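Local structure of glutaredoxin-glutathione complex (Polygonaceae, 5KQA) at residues Q32-N37 / N93-G98; R52-F57 / Y64-L69. The protein binds glutathione and, as a glutaredoxin of the thioredoxin clan, probably uses it to reduce disulfides and glutathione-mixed disulfides of other proteins. All coordinates share one frame; numbering follows the deposited sequence.

Interaction 1: Q32-N37 / N93-G98; sequences QLVNSN and NVFIGG
Val34, in the last turn of helix 20-35, drives both methyls against the strand 93-96 hairpin. CG2 sits over one face of the Phe95 ring, 3.8 Å from its centroid and 20° off the ring normal, a CH-pi contact displaced toward the CG side of the ring. The other branch, CG1, lies anti to the backbone N (chi1 167°), and from there it reaches past the ring to CA of Gly98 at 3.6 Å. At the backbone angles of Gly98 a CB would be jammed against the carbonyl O of Gly97, so glycine is called for, and the bare CA lets the methyl come close. Phe95 has further aromatic company, since its ring also meets those of Trp85 and His100.

A single water joins the backbones: it bridges O of Asn37 (2.8 Å) and N of Gly98 (2.9 Å), accepting from the latter. The two residues after the helix fold their side chains back on its last turn. OG of Ser36 turns back to O of Gln32 at 2.6 Å, while ND2 of Asn37 bonds O of Leu33 at 3.0 Å in a nearly straight line (165°), sharing that oxygen with N of Ser36. The chemistry is thus divided: direct contact is apolar and rests on one valine, and the polar link passes through water.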
ATOM      1  N   GLN A  32      -9.770   4.416  -4.934  1.00 11.80           N
ATOM      2  CA  GLN A  32      -9.442   5.665  -5.622  1.00 11.80           C
ATOM      3  C   GLN A  32      -7.974   6.031  -5.408  1.00 12.07           C
ATOM      4  O   GLN A  32      -7.322   6.576  -6.294  1.00 11.94           O
ATOM      5  CB  GLN A  32     -10.343   6.806  -5.131  1.00 19.70           C
ATOM      6  CG  GLN A  32     -10.337   8.076  -6.003  1.00 33.45           C
ATOM      7  CD  GLN A  32      -9.205   9.058  -5.678  1.00 46.65           C
ATOM      8  OE1 GLN A  32      -8.737   9.146  -4.538  1.00 39.29           O
ATOM      9  NE2 GLN A  32      -8.772   9.812  -6.693  1.00 24.46           N
ATOM     10  N   LEU A  33      -7.458   5.756  -4.218  1.00  8.21           N
ATOM     11  CA  LEU A  33      -6.051   6.031  -3.944  1.00  7.57           C
ATOM     12  C   LEU A  33      -5.165   5.120  -4.780  1.00  9.13           C
ATOM     13  O   LEU A  33      -4.167   5.560  -5.353  1.00 10.82           O
ATOM     14  CB  LEU A  33      -5.733   5.844  -2.464  1.00  7.08           C
ATOM     15  CG  LEU A  33      -6.294   6.970  -1.609  1.00 11.68           C
ATOM     16  CD1 LEU A  33      -6.297   6.567  -0.141  1.00  9.60           C
ATOM     17  CD2 LEU A  33      -5.460   8.224  -1.854  1.00 15.37           C
ATOM     18  N   VAL A  34      -5.533   3.846  -4.839  1.00  7.51           N
ATOM     19  CA  VAL A  34      -4.786   2.885  -5.638  1.00 10.24           C
ATOM     20  C   VAL A  34      -4.848   3.252  -7.124  1.00 11.22           C
ATOM     21  O   VAL A  34      -3.843   3.156  -7.837  1.00 11.29           O
ATOM     22  CB  VAL A  34      -5.316   1.458  -5.390  1.00 11.13           C
ATOM     23  CG1 VAL A  34      -4.788   0.479  -6.418  1.00 10.52           C
ATOM     24  CG2 VAL A  34      -4.901   1.009  -3.992  1.00  9.93           C
ATOM     25  N   ASN A  35      -6.017   3.700  -7.581  1.00  7.12           N
ATOM     26  CA  ASN A  35      -6.192   4.081  -8.977  1.00 11.51           C
ATOM     27  C   ASN A  35      -5.431   5.352  -9.347  1.00 15.96           C
ATOM     28  O   ASN A  35      -5.156   5.597 -10.520  1.00 15.86           O
ATOM     29  CB  ASN A  35      -7.675   4.296  -9.307  1.00 11.84           C
ATOM     30  CG  ASN A  35      -8.474   3.016  -9.280  1.00 18.80           C
ATOM     31  OD1 ASN A  35      -7.923   1.919  -9.336  1.00 17.28           O
ATOM     32  ND2 ASN A  35      -9.794   3.151  -9.198  1.00 28.09           N
ATOM     33  N   SER A  36      -5.110   6.177  -8.358  1.00  8.79           N
ATOM     34  CA  SER A  36      -4.558   7.490  -8.663  1.00 12.33           C
ATOM     35  C   SER A  36      -3.121   7.635  -8.165  1.00  9.33           C
ATOM     36  O   SER A  36      -2.595   8.741  -8.063  1.00 11.05           O
ATOM     37  CB  SER A  36      -5.457   8.583  -8.067  1.00 12.66           C
ATOM     38  OG  SER A  36      -5.513   8.459  -6.655  1.00 21.04           O
ATOM     39  N   ASN A  37      -2.488   6.503  -7.872  1.00  9.13           N
ATOM     40  CA  ASN A  37      -1.081   6.478  -7.490  1.00 11.83           C
ATOM     41  C   ASN A  37      -0.406   5.245  -8.032  1.00  8.36           C
ATOM     42  O   ASN A  37      -0.883   4.139  -7.808  1.00 12.70           O
ATOM     43  CB  ASN A  37      -0.922   6.518  -5.972  1.00 11.78           C
ATOM     44  CG  ASN A  37      -1.274   7.858  -5.390  1.00 12.35           C
ATOM     45  OD1 ASN A  37      -0.468   8.777  -5.414  1.00  9.00           O
ATOM     46  ND2 ASN A  37      -2.482   7.977  -4.853  1.00 15.53           N
ATOM     47  N   ASN A  93       0.548  -2.359   3.573  1.00  7.27           N
ATOM     48  CA  ASN A  93      -0.223  -3.007   2.520  1.00  6.82           C
ATOM     49  C   ASN A  93       0.023  -2.217   1.242  1.00  6.06           C
ATOM     50  O   ASN A  93      -0.502  -1.115   1.064  1.00  8.05           O
ATOM     51  CB  ASN A  93      -1.707  -3.060   2.879  1.00  5.64           C
ATOM     52  CG  ASN A  93      -2.477  -4.093   2.069  1.00 11.09           C
ATOM     53  OD1 ASN A  93      -2.137  -4.386   0.928  1.00 10.69           O
ATOM     54  ND2 ASN A  93      -3.525  -4.645   2.663  1.00  8.32           N
ATOM     55  N   VAL A  94       0.862  -2.778   0.381  1.00  7.65           N
ATOM     56  CA  VAL A  94       1.392  -2.098  -0.801  1.00 10.91           C
ATOM     57  C   VAL A  94       0.658  -2.454  -2.104  1.00  8.76           C
ATOM     58  O   VAL A  94       0.377  -3.621  -2.380  1.00  7.38           O
ATOM     59  CB  VAL A  94       2.906  -2.432  -0.970  1.00  7.58           C
ATOM     60  CG1 VAL A  94       3.515  -1.695  -2.172  1.00  5.72           C
ATOM     61  CG2 VAL A  94       3.666  -2.103   0.307  1.00  7.84           C
ATOM     62  N   PHE A  95       0.355  -1.432  -2.901  1.00  6.37           N
ATOM     63  CA  PHE A  95      -0.180  -1.625  -4.248  1.00  8.96           C
ATOM     64  C   PHE A  95       0.755  -0.986  -5.259  1.00  8.17           C
ATOM     65  O   PHE A  95       1.294   0.092  -5.016  1.00 12.19           O
ATOM     66  CB  PHE A  95      -1.575  -1.015  -4.390  1.00  6.02           C
ATOM     67  CG  PHE A  95      -2.643  -1.743  -3.628  1.00 10.10           C
ATOM     68  CD1 PHE A  95      -2.707  -1.656  -2.246  1.00  9.08           C
ATOM     69  CD2 PHE A  95      -3.594  -2.491  -4.296  1.00 10.09           C
ATOM     70  CE1 PHE A  95      -3.697  -2.302  -1.544  1.00 11.62           C
ATOM     71  CE2 PHE A  95      -4.588  -3.144  -3.603  1.00  7.55           C
ATOM     72  CZ  PHE A  95      -4.636  -3.056  -2.218  1.00 11.61           C
ATOM     73  N   ILE A  96       0.942  -1.658  -6.389  1.00  9.84           N
ATOM     74  CA  ILE A  96       1.750  -1.133  -7.490  1.00 10.30           C
ATOM     75  C   ILE A  96       0.989  -1.298  -8.804  1.00 12.55           C
ATOM     76  O   ILE A  96       0.578  -2.404  -9.148  1.00  8.50           O
ATOM     77  CB  ILE A  96       3.123  -1.849  -7.589  1.00  9.62           C
ATOM     78  CG1 ILE A  96       3.951  -1.562  -6.334  1.00 12.55           C
ATOM     79  CG2 ILE A  96       3.891  -1.402  -8.844  1.00  7.18           C
ATOM     80  CD1 ILE A  96       5.313  -2.221  -6.323  1.00 10.41           C
ATOM     81  N   GLY A  97       0.783  -0.196  -9.518  1.00  9.28           N
ATOM     82  CA  GLY A  97       0.072  -0.231 -10.786  1.00 11.64           C
ATOM     83  C   GLY A  97      -1.338  -0.789 -10.673  1.00  7.52           C
ATOM     84  O   GLY A  97      -1.844  -1.403 -11.602  1.00 15.11           O
ATOM     85  N   GLY A  98      -1.979  -0.559  -9.534  1.00  6.85           N
ATOM     86  CA  GLY A  98      -3.339  -1.018  -9.333  1.00  8.93           C
ATOM     87  C   GLY A  98      -3.414  -2.425  -8.772  1.00 13.89           C
ATOM     88  O   GLY A  98      -4.492  -2.929  -8.473  1.00 13.96           O
TER
HETATM   89  O   HOH W   1      -1.383   1.424  -7.442  1.00 11.21           O

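Interaction 2: R52-F57 / Y64-L69; sequences RVKKLF and YQTIEL
This is a helix-on-strand contact at the sheet's edge, part salt bridge and part apolar packing, where helix 48-60 lies against strand 65-68, at one edge of the sheet. Lys54 spans it. Its chain runs extended beyond CG, crossing the Tyr64 side chain at about a right angle, with CB 3.5 Å from Tyr64 OH; farther out, CE passes Thr66 CG2 at 3.8 Å. NZ then reaches OE2 of Glu68 at 2.8 Å, meeting the carboxylate on its syn side but 30° out of plane. Glu68 bends at chi2, which brings its carboxylate back toward the ammonium. Ser43 OG bonds both NZ and Glu68 OE1, so the ion pair is also tied to the neighbouring strand 39-43. Cutting this lysine back to an alanine would probably leave the Glu68 carboxylate without its charged mate and open a gap beside Tyr64 and Thr66.

At the other end, CB of Phe57 packs on CD1 of Tyr64 at 3.6 Å; the two rings are inclined at 45°, their centroids 6.0 Å apart. Tyr64 holds its ring between backbone N and carbonyl carbon (chi1 53°), turned toward the helix, and its OH bonds Asp58 OD1. Helix and strand here form the second half of the beta-alpha-beta unit 39-43, 48-60, 65-68, the N-terminal motif of the thioredoxin fold.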
ATOM      1  N   ARG A  52      10.558   0.263   6.996  1.00 11.90           N
ATOM      2  CA  ARG A  52      11.456  -0.510   6.130  1.00 12.62           C
ATOM      3  C   ARG A  52      11.095  -0.400   4.648  1.00 10.83           C
ATOM      4  O   ARG A  52      11.973  -0.179   3.804  1.00 14.04           O
ATOM      5  CB  ARG A  52      11.461  -1.992   6.533  1.00  8.93           C
ATOM      6  CG  ARG A  52      12.273  -2.313   7.778  1.00 20.07           C
ATOM      7  CD  ARG A  52      13.371  -3.324   7.467  1.00 34.16           C
ATOM      8  NE  ARG A  52      12.840  -4.674   7.337  1.00 52.20           N
ATOM      9  CZ  ARG A  52      13.225  -5.553   6.419  1.00 28.79           C
ATOM     10  NH1 ARG A  52      12.672  -6.757   6.395  1.00 34.23           N
ATOM     11  NH2 ARG A  52      14.155  -5.236   5.526  1.00 22.97           N
ATOM     12  N   VAL A  53       9.814  -0.563   4.322  1.00 11.70           N
ATOM     13  CA  VAL A  53       9.423  -0.589   2.912  1.00 10.97           C
ATOM     14  C   VAL A  53       9.557   0.802   2.319  1.00  7.98           C
ATOM     15  O   VAL A  53       9.952   0.947   1.162  1.00  8.98           O
ATOM     16  CB  VAL A  53       7.972  -1.124   2.673  1.00 13.20           C
ATOM     17  CG1 VAL A  53       7.819  -2.537   3.204  1.00 25.66           C
ATOM     18  CG2 VAL A  53       6.924  -0.202   3.254  1.00 17.13           C
ATOM     19  N   LYS A  54       9.259   1.827   3.115  1.00 12.39           N
ATOM     20  CA  LYS A  54       9.418   3.205   2.658  1.00 11.62           C
ATOM     21  C   LYS A  54      10.886   3.516   2.372  1.00 12.46           C
ATOM     22  O   LYS A  54      11.217   4.162   1.374  1.00  8.43           O
ATOM     23  CB  LYS A  54       8.876   4.200   3.690  1.00 13.98           C
ATOM     24  CG  LYS A  54       7.371   4.205   3.862  1.00 15.88           C
ATOM     25  CD  LYS A  54       7.003   4.989   5.120  1.00 14.52           C
ATOM     26  CE  LYS A  54       5.561   4.787   5.510  1.00 20.75           C
ATOM     27  NZ  LYS A  54       5.224   5.461   6.811  1.00 15.72           N
ATOM     28  N   LYS A  55      11.762   3.077   3.268  1.00  9.30           N
ATOM     29  CA  LYS A  55      13.197   3.275   3.088  1.00 12.68           C
ATOM     30  C   LYS A  55      13.700   2.600   1.800  1.00 13.82           C
ATOM     31  O   LYS A  55      14.491   3.179   1.053  1.00 10.82           O
ATOM     32  CB  LYS A  55      13.950   2.739   4.308  1.00 19.37           C
ATOM     33  CG  LYS A  55      15.411   3.134   4.389  1.00 20.88           C
ATOM     34  CD  LYS A  55      15.967   2.793   5.769  1.00 43.07           C
ATOM     35  CE  LYS A  55      17.400   3.280   5.954  1.00 45.59           C
ATOM     36  NZ  LYS A  55      18.369   2.557   5.077  1.00 51.45           N
ATOM     37  N   LEU A  56      13.238   1.378   1.543  1.00  9.77           N
ATOM     38  CA  LEU A  56      13.573   0.677   0.300  1.00 14.13           C
ATOM     39  C   LEU A  56      13.139   1.475  -0.926  1.00 13.84           C
ATOM     40  O   LEU A  56      13.924   1.687  -1.847  1.00 13.20           O
ATOM     41  CB  LEU A  56      12.922  -0.711   0.258  1.00 15.69           C
ATOM     42  CG  LEU A  56      13.140  -1.483  -1.057  1.00 16.43           C
ATOM     43  CD1 LEU A  56      14.538  -2.053  -1.128  1.00 20.09           C
ATOM     44  CD2 LEU A  56      12.115  -2.568  -1.262  1.00 13.65           C
ATOM     45  N   PHE A  57      11.880   1.902  -0.944  1.00 12.19           N
ATOM     46  CA  PHE A  57      11.366   2.685  -2.063  1.00 14.67           C
ATOM     47  C   PHE A  57      12.120   4.002  -2.218  1.00 14.70           C
ATOM     48  O   PHE A  57      12.366   4.438  -3.340  1.00 15.17           O
ATOM     49  CB  PHE A  57       9.865   2.955  -1.896  1.00  9.51           C
ATOM     50  CG  PHE A  57       9.020   1.742  -2.062  1.00 11.14           C
ATOM     51  CD1 PHE A  57       9.307   0.818  -3.058  1.00 12.98           C
ATOM     52  CD2 PHE A  57       7.950   1.507  -1.220  1.00 10.89           C
ATOM     53  CE1 PHE A  57       8.536  -0.313  -3.218  1.00 15.29           C
ATOM     54  CE2 PHE A  57       7.176   0.371  -1.373  1.00 10.05           C
ATOM     55  CZ  PHE A  57       7.467  -0.536  -2.374  1.00 15.01           C
ATOM     56  N   TYR A  64       6.053   7.220  -3.920  1.00 12.31           N
ATOM     57  CA  TYR A  64       4.896   6.526  -3.403  1.00 12.86           C
ATOM     58  C   TYR A  64       4.004   7.478  -2.637  1.00 14.14           C
ATOM     59  O   TYR A  64       4.450   8.514  -2.141  1.00  9.99           O
ATOM     60  CB  TYR A  64       5.324   5.369  -2.503  1.00 10.16           C
ATOM     61  CG  TYR A  64       6.276   5.785  -1.421  1.00 12.96           C
ATOM     62  CD1 TYR A  64       7.646   5.768  -1.640  1.00 16.28           C
ATOM     63  CD2 TYR A  64       5.811   6.219  -0.188  1.00 11.80           C
ATOM     64  CE1 TYR A  64       8.534   6.158  -0.662  1.00  8.67           C
ATOM     65  CE2 TYR A  64       6.696   6.616   0.799  1.00 15.27           C
ATOM     66  CZ  TYR A  64       8.059   6.571   0.555  1.00 12.74           C
ATOM     67  OH  TYR A  64       8.958   6.964   1.522  1.00 17.87           O
ATOM     68  N   GLN A  65       2.732   7.120  -2.569  1.00 11.27           N
ATOM     69  CA  GLN A  65       1.796   7.776  -1.681  1.00 11.42           C
ATOM     70  C   GLN A  65       1.689   6.944  -0.413  1.00 12.27           C
ATOM     71  O   GLN A  65       1.301   5.772  -0.455  1.00 10.64           O
ATOM     72  CB  GLN A  65       0.421   7.929  -2.347  1.00 13.89           C
ATOM     73  CG  GLN A  65      -0.628   8.546  -1.440  1.00  8.01           C
ATOM     74  CD  GLN A  65      -0.314   9.979  -1.153  1.00  9.91           C
ATOM     75  OE1 GLN A  65      -0.300  10.800  -2.065  1.00  7.33           O
ATOM     76  NE2 GLN A  65      -0.035  10.298   0.117  1.00  7.65           N
ATOM     77  N   THR A  66       2.064   7.544   0.710  1.00 12.70           N
ATOM     78  CA  THR A  66       1.831   6.944   2.012  1.00  8.10           C
ATOM     79  C   THR A  66       0.470   7.362   2.548  1.00 12.50           C
ATOM     80  O   THR A  66       0.087   8.537   2.463  1.00 12.12           O
ATOM     81  CB  THR A  66       2.897   7.359   3.033  1.00 11.30           C
ATOM     82  OG1 THR A  66       4.171   6.890   2.603  1.00 16.60           O
ATOM     83  CG2 THR A  66       2.579   6.772   4.395  1.00 11.45           C
ATOM     84  N   ILE A  67      -0.248   6.404   3.121  1.00  6.03           N
ATOM     85  CA  ILE A  67      -1.510   6.694   3.775  1.00  7.43           C
ATOM     86  C   ILE A  67      -1.450   6.084   5.169  1.00 12.72           C
ATOM     87  O   ILE A  67      -1.453   4.868   5.327  1.00  9.07           O
ATOM     88  CB  ILE A  67      -2.724   6.131   2.992  1.00 10.29           C
ATOM     89  CG1 ILE A  67      -2.808   6.747   1.584  1.00 13.33           C
ATOM     90  CG2 ILE A  67      -4.018   6.390   3.758  1.00  9.42           C
ATOM     91  CD1 ILE A  67      -3.257   8.231   1.579  1.00  7.24           C
ATOM     92  N   GLU A  68      -1.371   6.939   6.179  1.00 10.47           N
ATOM     93  CA  GLU A  68      -1.230   6.481   7.557  1.00 10.59           C
ATOM     94  C   GLU A  68      -2.594   6.226   8.175  1.00 11.57           C
ATOM     95  O   GLU A  68      -3.291   7.173   8.527  1.00 10.69           O
ATOM     96  CB  GLU A  68      -0.465   7.514   8.391  1.00  8.90           C
ATOM     97  CG  GLU A  68       0.924   7.857   7.868  1.00 10.80           C
ATOM     98  CD  GLU A  68       1.927   6.739   8.099  1.00 17.01           C
ATOM     99  OE1 GLU A  68       1.488   5.615   8.406  1.00 20.47           O
ATOM    100  OE2 GLU A  68       3.151   6.981   7.986  1.00 15.45           O
ATOM    101  N   LEU A  69      -2.972   4.958   8.317  1.00  8.78           N
ATOM    102  CA  LEU A  69      -4.319   4.625   8.775  1.00 15.16           C
ATOM    103  C   LEU A  69      -4.622   5.166  10.179  1.00 12.63           C
ATOM    104  O   LEU A  69      -5.763   5.541  10.484  1.00  8.16           O
ATOM    105  CB  LEU A  69      -4.527   3.115   8.750  1.00 11.29           C
ATOM    106  CG  LEU A  69      -4.364   2.422   7.405  1.00 17.45           C
ATOM    107  CD1 LEU A  69      -4.767   0.958   7.554  1.00 12.88           C
ATOM    108  CD2 LEU A  69      -5.185   3.129   6.344  1.00 12.86           C
TER

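From the N terminus, the chain leaves helix 20-35, runs through strand 39-43 and helix 48-60 to strand 65-68, then through helix 75-86 to the hairpin strand 93-96. Interaction 1 closes the long loop, bringing the end of the first helix onto that hairpin; interaction 2 closes a short one nested within it, after a six-residue connection. Both reach the same mixed sheet, in which strand 39-43 lies between strands 65-68 and 93-96. Their centres are 12 Å apart, yet they touch: Leu33 CD1 packs on Ile67 CD1 at 3.9 Å, and Val94 CG1 on Phe57 CZ at 4.1 Å. Together they fasten helices 20-35 and 48-60 to the sheet.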